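Local structure of heat shock protease HtrA (Thermotoga maritima, 1L1J) at residues 16-21 with 82-87; 92-97 with 106-111. The protein probably cuts other proteins as an ATP-independent heat shock serine endopeptidase, of which this chain is the trypsin-like protease domain. One frame throughout, in Å; residues are numbered along the deposited sequence.

Contact 1. Residues 16-21 with 82-87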
loop_
_atom_site.group_PDB
_atom_site.type_symbol
_atom_site.label_atom_id
_atom_site.label_comp_id
_atom_site.label_asym_id
_atom_site.label_seq_id
_atom_site.Cartn_x
_atom_site.Cartn_y
_atom_site.Cartn_z
ATOM N N ALA A 16 12.081 2.013 -0.900
ATOM C CA ALA A 16 11.544 0.651 -0.937
ATOM C C ALA A 16 10.041 0.646 -1.238
ATOM O O ALA A 16 9.416 -0.425 -1.325
ATOM C CB ALA A 16 11.815 -0.057 0.393
ATOM N N VAL A 17 9.464 1.844 -1.397
ATOM C CA VAL A 17 8.030 1.980 -1.687
ATOM C C VAL A 17 7.835 2.102 -3.199
ATOM O O VAL A 17 8.315 3.041 -3.816
ATOM C CB VAL A 17 7.440 3.215 -0.980
ATOM C CG1 VAL A 17 5.928 3.167 -1.040
ATOM C CG2 VAL A 17 7.916 3.264 0.465
ATOM N N VAL A 18 7.116 1.153 -3.784
ATOM C CA VAL A 18 6.925 1.123 -5.227
ATOM C C VAL A 18 5.544 1.480 -5.732
ATOM O O VAL A 18 4.598 1.617 -4.967
ATOM C CB VAL A 18 7.242 -0.276 -5.793
ATOM C CG1 VAL A 18 8.550 -0.791 -5.238
ATOM C CG2 VAL A 18 6.110 -1.232 -5.457
ATOM N N LYS A 19 5.459 1.602 -7.052
ATOM C CA LYS A 19 4.236 1.916 -7.782
ATOM C C LYS A 19 3.736 0.605 -8.407
ATOM O O LYS A 19 4.515 -0.323 -8.615
ATOM C CB LYS A 19 4.555 2.932 -8.892
ATOM C CG LYS A 19 3.536 3.001 -10.028
ATOM C CD LYS A 19 4.088 3.763 -11.231
ATOM C CE LYS A 19 3.108 3.720 -12.417
ATOM N NZ LYS A 19 3.680 4.262 -13.692
ATOM N N ILE A 20 2.447 0.519 -8.705
ATOM C CA ILE A 20 1.918 -0.690 -9.309
ATOM C C ILE A 20 0.837 -0.354 -10.333
ATOM O O ILE A 20 -0.308 -0.057 -9.980
ATOM C CB ILE A 20 1.356 -1.644 -8.234
ATOM C CG1 ILE A 20 2.470 -2.014 -7.253
ATOM C CG2 ILE A 20 0.801 -2.899 -8.890
ATOM C CD1 ILE A 20 2.054 -2.964 -6.174
ATOM N N ASP A 21 1.224 -0.387 -11.606
ATOM C CA ASP A 21 0.315 -0.085 -12.705
ATOM C C ASP A 21 0.008 -1.343 -13.506
ATOM O O ASP A 21 0.908 -2.099 -13.866
ATOM C CB ASP A 21 0.905 1.018 -13.611
ATOM C CG ASP A 21 2.387 0.802 -13.944
ATOM O OD1 ASP A 21 3.189 0.542 -13.020
ATOM O OD2 ASP A 21 2.761 0.917 -15.134
ATOM N N ILE A 82 1.150 -6.947 -14.749
ATOM C CA ILE A 82 1.506 -6.161 -13.577
ATOM C C ILE A 82 2.832 -5.446 -13.764
ATOM O O ILE A 82 3.859 -6.087 -13.974
ATOM C CB ILE A 82 1.623 -7.053 -12.339
ATOM C CG1 ILE A 82 0.371 -7.917 -12.206
ATOM C CG2 ILE A 82 1.826 -6.193 -11.098
ATOM C CD1 ILE A 82 0.467 -8.956 -11.114
ATOM N N THR A 83 2.811 -4.119 -13.664
ATOM C CA THR A 83 4.022 -3.316 -13.826
ATOM C C THR A 83 4.438 -2.641 -12.508
ATOM O O THR A 83 3.635 -1.970 -11.855
ATOM C CB THR A 83 3.824 -2.218 -14.921
ATOM O OG1 THR A 83 3.245 -2.803 -16.099
ATOM C CG2 THR A 83 5.169 -1.573 -15.289
ATOM N N VAL A 84 5.697 -2.826 -12.122
ATOM C CA VAL A 84 6.213 -2.233 -10.895
ATOM C C VAL A 84 7.273 -1.181 -11.191
ATOM O O VAL A 84 8.264 -1.460 -11.866
ATOM C CB VAL A 84 6.818 -3.310 -9.966
ATOM C CG1 VAL A 84 7.764 -2.673 -8.953
ATOM C CG2 VAL A 84 5.702 -4.027 -9.239
ATOM N N THR A 85 7.067 0.028 -10.681
ATOM C CA THR A 85 8.027 1.104 -10.903
ATOM C C THR A 85 8.684 1.510 -9.568
ATOM O O THR A 85 8.010 1.607 -8.539
ATOM C CB THR A 85 7.335 2.328 -11.560
ATOM O OG1 THR A 85 6.525 1.891 -12.663
ATOM C CG2 THR A 85 8.377 3.318 -12.064
ATOM N N MET A 86 9.997 1.737 -9.585
ATOM C CA MET A 86 10.721 2.102 -8.372
ATOM C C MET A 86 11.194 3.552 -8.303
ATOM O O MET A 86 11.167 4.288 -9.291
ATOM C CB MET A 86 11.930 1.181 -8.178
ATOM C CG MET A 86 11.667 -0.063 -7.342
ATOM S SD MET A 86 13.179 -1.024 -7.069
ATOM C CE MET A 86 13.928 -0.233 -5.624
ATOM N N LEU A 87 11.638 3.946 -7.114
ATOM C CA LEU A 87 12.106 5.300 -6.890
ATOM C C LEU A 87 13.326 5.649 -7.716
ATOM O O LEU A 87 13.455 6.791 -8.159
ATOM C CB LEU A 87 12.425 5.531 -5.408
ATOM C CG LEU A 87 11.482 6.446 -4.622
ATOM C CD1 LEU A 87 12.127 6.772 -3.291
ATOM C CD2 LEU A 87 11.204 7.727 -5.394
#
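Lys19 and Thr85 face each other across two antiparallel strands, their side chains running the same way. With CG anti to the backbone N (chi1 160°) and the rest of the chain extended, the lysine lies alongside the threonine, its CD 3.4 Å from Thr85 OG1. On the same face Asp21 meets Thr83 at a slant. Its chi1 of 45° tucks the carboxylate between its own backbone N and carbonyl carbon and swings it back over the partner strand, where OD2 comes to 3.3 Å from Thr83 CB. Lys19 NZ and Asp21 OD2 form a long salt bridge of 3.8 Å along their strand, each charged side chain lying beside one threonine.

Val18, Ile20, Ile82, Val84 and Met86 make the other, apolar side. Val18 CG1 touches Met86 CG at 3.8 Å, while Val18 CB rests near Val84 CG1. The CG2 methyls of Ile20 and Ile82 meet 4.1 Å apart, the two side chains side by side. Lys19 and Asp21 are the hydrogen-bonded positions: Lys19 N binds Thr85 O at 3.0 Å, nearly straight, with a weak return bond, and Asp21 and Thr83 bond both ways. Between them sits the non-hydrogen-bonded pair Ile20 and Val84.

This is an inner pair of the antiparallel sheet in the trypsin-like fold. Strand 54-64 bonds to the far edge of 17-23, strand 91-93 continues the sheet beyond 83-85, and helix 73-76 packs Val75 and Val76 on Ile20, with Val76 also reaching Ile82.

Contact 2. Residues 92-97 with 106-111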
loop_
_atom_site.group_PDB
_atom_site.type_symbol
_atom_site.label_atom_id
_atom_site.label_comp_id
_atom_site.label_asym_id
_atom_site.label_seq_id
_atom_site.Cartn_x
_atom_site.Cartn_y
_atom_site.Cartn_z
ATOM N N TYR A 92 9.893 -2.854 -13.634
ATOM C CA TYR A 92 9.927 -4.311 -13.549
ATOM C C TYR A 92 8.595 -4.976 -13.824
ATOM O O TYR A 92 7.558 -4.326 -13.975
ATOM C CB TYR A 92 10.376 -4.774 -12.161
ATOM C CG TYR A 92 11.674 -4.190 -11.685
ATOM C CD1 TYR A 92 11.769 -2.846 -11.350
ATOM C CD2 TYR A 92 12.823 -4.977 -11.595
ATOM C CE1 TYR A 92 12.970 -2.293 -10.939
ATOM C CE2 TYR A 92 14.037 -4.435 -11.181
ATOM C CZ TYR A 92 14.103 -3.089 -10.858
ATOM O OH TYR A 92 15.299 -2.526 -10.475
ATOM N N ASP A 93 8.648 -6.300 -13.871
ATOM C CA ASP A 93 7.474 -7.121 -14.089
ATOM C C ASP A 93 7.364 -8.000 -12.868
ATOM O O ASP A 93 8.312 -8.694 -12.506
ATOM C CB ASP A 93 7.633 -7.974 -15.345
ATOM C CG ASP A 93 7.234 -7.229 -16.608
ATOM O OD1 ASP A 93 6.019 -7.196 -16.928
ATOM O OD2 ASP A 93 8.138 -6.665 -17.268
ATOM N N ALA A 94 6.203 -7.952 -12.229
ATOM C CA ALA A 94 5.965 -8.727 -11.029
ATOM C C ALA A 94 5.143 -9.966 -11.304
ATOM O O ALA A 94 4.305 -9.993 -12.216
ATOM C CB ALA A 94 5.253 -7.870 -10.010
ATOM N N GLU A 95 5.369 -10.987 -10.490
ATOM C CA GLU A 95 4.636 -12.231 -10.636
ATOM C C GLU A 95 3.692 -12.411 -9.460
ATOM O O GLU A 95 4.136 -12.486 -8.318
ATOM C CB GLU A 95 5.602 -13.404 -10.687
ATOM C CG GLU A 95 4.998 -14.645 -11.289
ATOM C CD GLU A 95 5.934 -15.815 -11.212
ATOM O OE1 GLU A 95 5.779 -16.746 -12.034
ATOM O OE2 GLU A 95 6.820 -15.802 -10.323
ATOM N N TYR A 96 2.395 -12.487 -9.737
ATOM C CA TYR A 96 1.409 -12.653 -8.678
ATOM C C TYR A 96 1.606 -13.930 -7.848
ATOM O O TYR A 96 1.047 -14.981 -8.171
ATOM C CB TYR A 96 0.007 -12.654 -9.266
ATOM C CG TYR A 96 -1.064 -12.802 -8.218
ATOM C CD1 TYR A 96 -1.584 -11.689 -7.559
ATOM C CD2 TYR A 96 -1.555 -14.062 -7.873
ATOM C CE1 TYR A 96 -2.576 -11.831 -6.580
ATOM C CE2 TYR A 96 -2.542 -14.214 -6.898
ATOM C CZ TYR A 96 -3.051 -13.098 -6.256
ATOM O OH TYR A 96 -4.035 -13.259 -5.308
ATOM N N ILE A 97 2.389 -13.818 -6.778
ATOM C CA ILE A 97 2.684 -14.925 -5.866
ATOM C C ILE A 97 1.424 -15.516 -5.223
ATOM O O ILE A 97 1.267 -16.738 -5.131
ATOM C CB ILE A 97 3.592 -14.450 -4.719
ATOM C CG1 ILE A 97 4.850 -13.790 -5.281
ATOM C CG2 ILE A 97 3.920 -15.608 -3.801
ATOM C CD1 ILE A 97 5.722 -14.710 -6.098
ATOM N N ALA A 106 -1.832 -8.881 -0.603
ATOM C CA ALA A 106 -1.379 -9.454 -1.860
ATOM C C ALA A 106 0.121 -9.308 -1.999
ATOM O O ALA A 106 0.658 -8.224 -1.825
ATOM C CB ALA A 106 -2.081 -8.770 -3.025
ATOM N N VAL A 107 0.797 -10.408 -2.311
ATOM C CA VAL A 107 2.241 -10.379 -2.475
ATOM C C VAL A 107 2.645 -10.523 -3.946
ATOM O O VAL A 107 2.028 -11.259 -4.721
ATOM C CB VAL A 107 2.922 -11.477 -1.630
ATOM C CG1 VAL A 107 2.483 -12.850 -2.106
ATOM C CG2 VAL A 107 4.434 -11.320 -1.701
ATOM N N ILE A 108 3.700 -9.804 -4.308
ATOM C CA ILE A 108 4.204 -9.774 -5.662
ATOM C C ILE A 108 5.704 -10.056 -5.659
ATOM O O ILE A 108 6.337 -10.011 -4.606
ATOM C CB ILE A 108 3.878 -8.394 -6.268
ATOM C CG1 ILE A 108 2.787 -8.559 -7.322
ATOM C CG2 ILE A 108 5.141 -7.697 -6.768
ATOM C CD1 ILE A 108 1.496 -9.101 -6.763
ATOM N N LYS A 109 6.266 -10.350 -6.833
ATOM C CA LYS A 109 7.691 -10.669 -6.938
ATOM C C LYS A 109 8.396 -10.098 -8.180
ATOM O O LYS A 109 7.952 -10.282 -9.323
ATOM C CB LYS A 109 7.871 -12.193 -6.892
ATOM C CG LYS A 109 9.311 -12.672 -6.951
ATOM C CD LYS A 109 10.108 -12.191 -5.757
ATOM C CE LYS A 109 11.487 -12.832 -5.731
ATOM N NZ LYS A 109 12.301 -12.522 -6.948
ATOM N N ILE A 110 9.507 -9.412 -7.928
ATOM C CA ILE A 110 10.312 -8.792 -8.970
ATOM C C ILE A 110 11.687 -9.456 -9.126
ATOM O O ILE A 110 12.415 -9.670 -8.155
ATOM C CB ILE A 110 10.482 -7.282 -8.683
ATOM C CG1 ILE A 110 9.450 -6.496 -9.477
ATOM C CG2 ILE A 110 11.871 -6.815 -9.039
ATOM C CD1 ILE A 110 8.053 -6.866 -9.149
ATOM N N LYS A 111 12.032 -9.772 -10.366
ATOM C CA LYS A 111 13.299 -10.416 -10.680
ATOM C C LYS A 111 14.486 -9.541 -10.267
ATOM O O LYS A 111 14.559 -8.365 -10.631
ATOM C CB LYS A 111 13.358 -10.714 -12.182
ATOM C CG LYS A 111 11.980 -10.886 -12.840
ATOM C CD LYS A 111 12.103 -11.471 -14.250
ATOM C CE LYS A 111 10.819 -11.307 -15.064
ATOM N NZ LYS A 111 10.612 -9.901 -15.524
HETATM O O HOH W 1 10.681 -8.172 -13.088
#
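Tyr92 lies across Ile110 at about a right angle where two roughly antiparallel chain segments of the trypsin-like beta-barrel run together, joined by sparse backbone bonding instead of a regular ladder. Apolar contacts run along the whole interface. Ile110 CG2 comes to 3.3 Å from Tyr92 CD2, while Lys111 O lies at the ring's edge, near its plane. Ala94 CB packs against Ile108 CG2, and the Tyr96 side chain crosses that of Ile108, which also rests on Val76 of helix 73-76. At the far end Ile97 CB meets Val107 CG1; Ile97 CG1 is anti to the carbonyl carbon (chi1 -54°), and from there Ile97 CD1 reaches Lys109 CB at 3.4 Å.

Of the two backbone bonds, the firmer runs from Glu95 N to Lys109 O, 2.9 Å, in the carbonyl plane and on a lone pair. A weak bond runs from Ile97 N, in the last residue of the inverse gamma turn centred on Tyr96, to Val107 O.

Charged and water-mediated contacts gather at the exposed end. Asp93 OD2 and Lys111 NZ are 4.4 Å apart, too far for a salt bridge. A water instead links the backbone of Asp93 to the lysine, accepting from Asp93 N at 2.9 Å and from Lys111 NZ at 3.0 Å.

How the contacts relate
Contact 1 is complete in the sequence before the first residue of contact 2, and their centres lie 10 Å apart. The short connection between strands 83-85 and 91-93 leads from one to the other, and the two strands are neighbours in one sheet: Val84 O and Tyr92 N are 2.8 Å apart, a probable hydrogen bond. The apolar sides of the two contacts also meet, Val84 CG2 lying 3.7 Å from Ile110 CD1. Both approach the predicted charge-relay residues without supplying any. The side chain of Ile20 in contact 1 is about 9 Å from that of His74, and that of Tyr96 in contact 2 about 9 Å from that of Asp104.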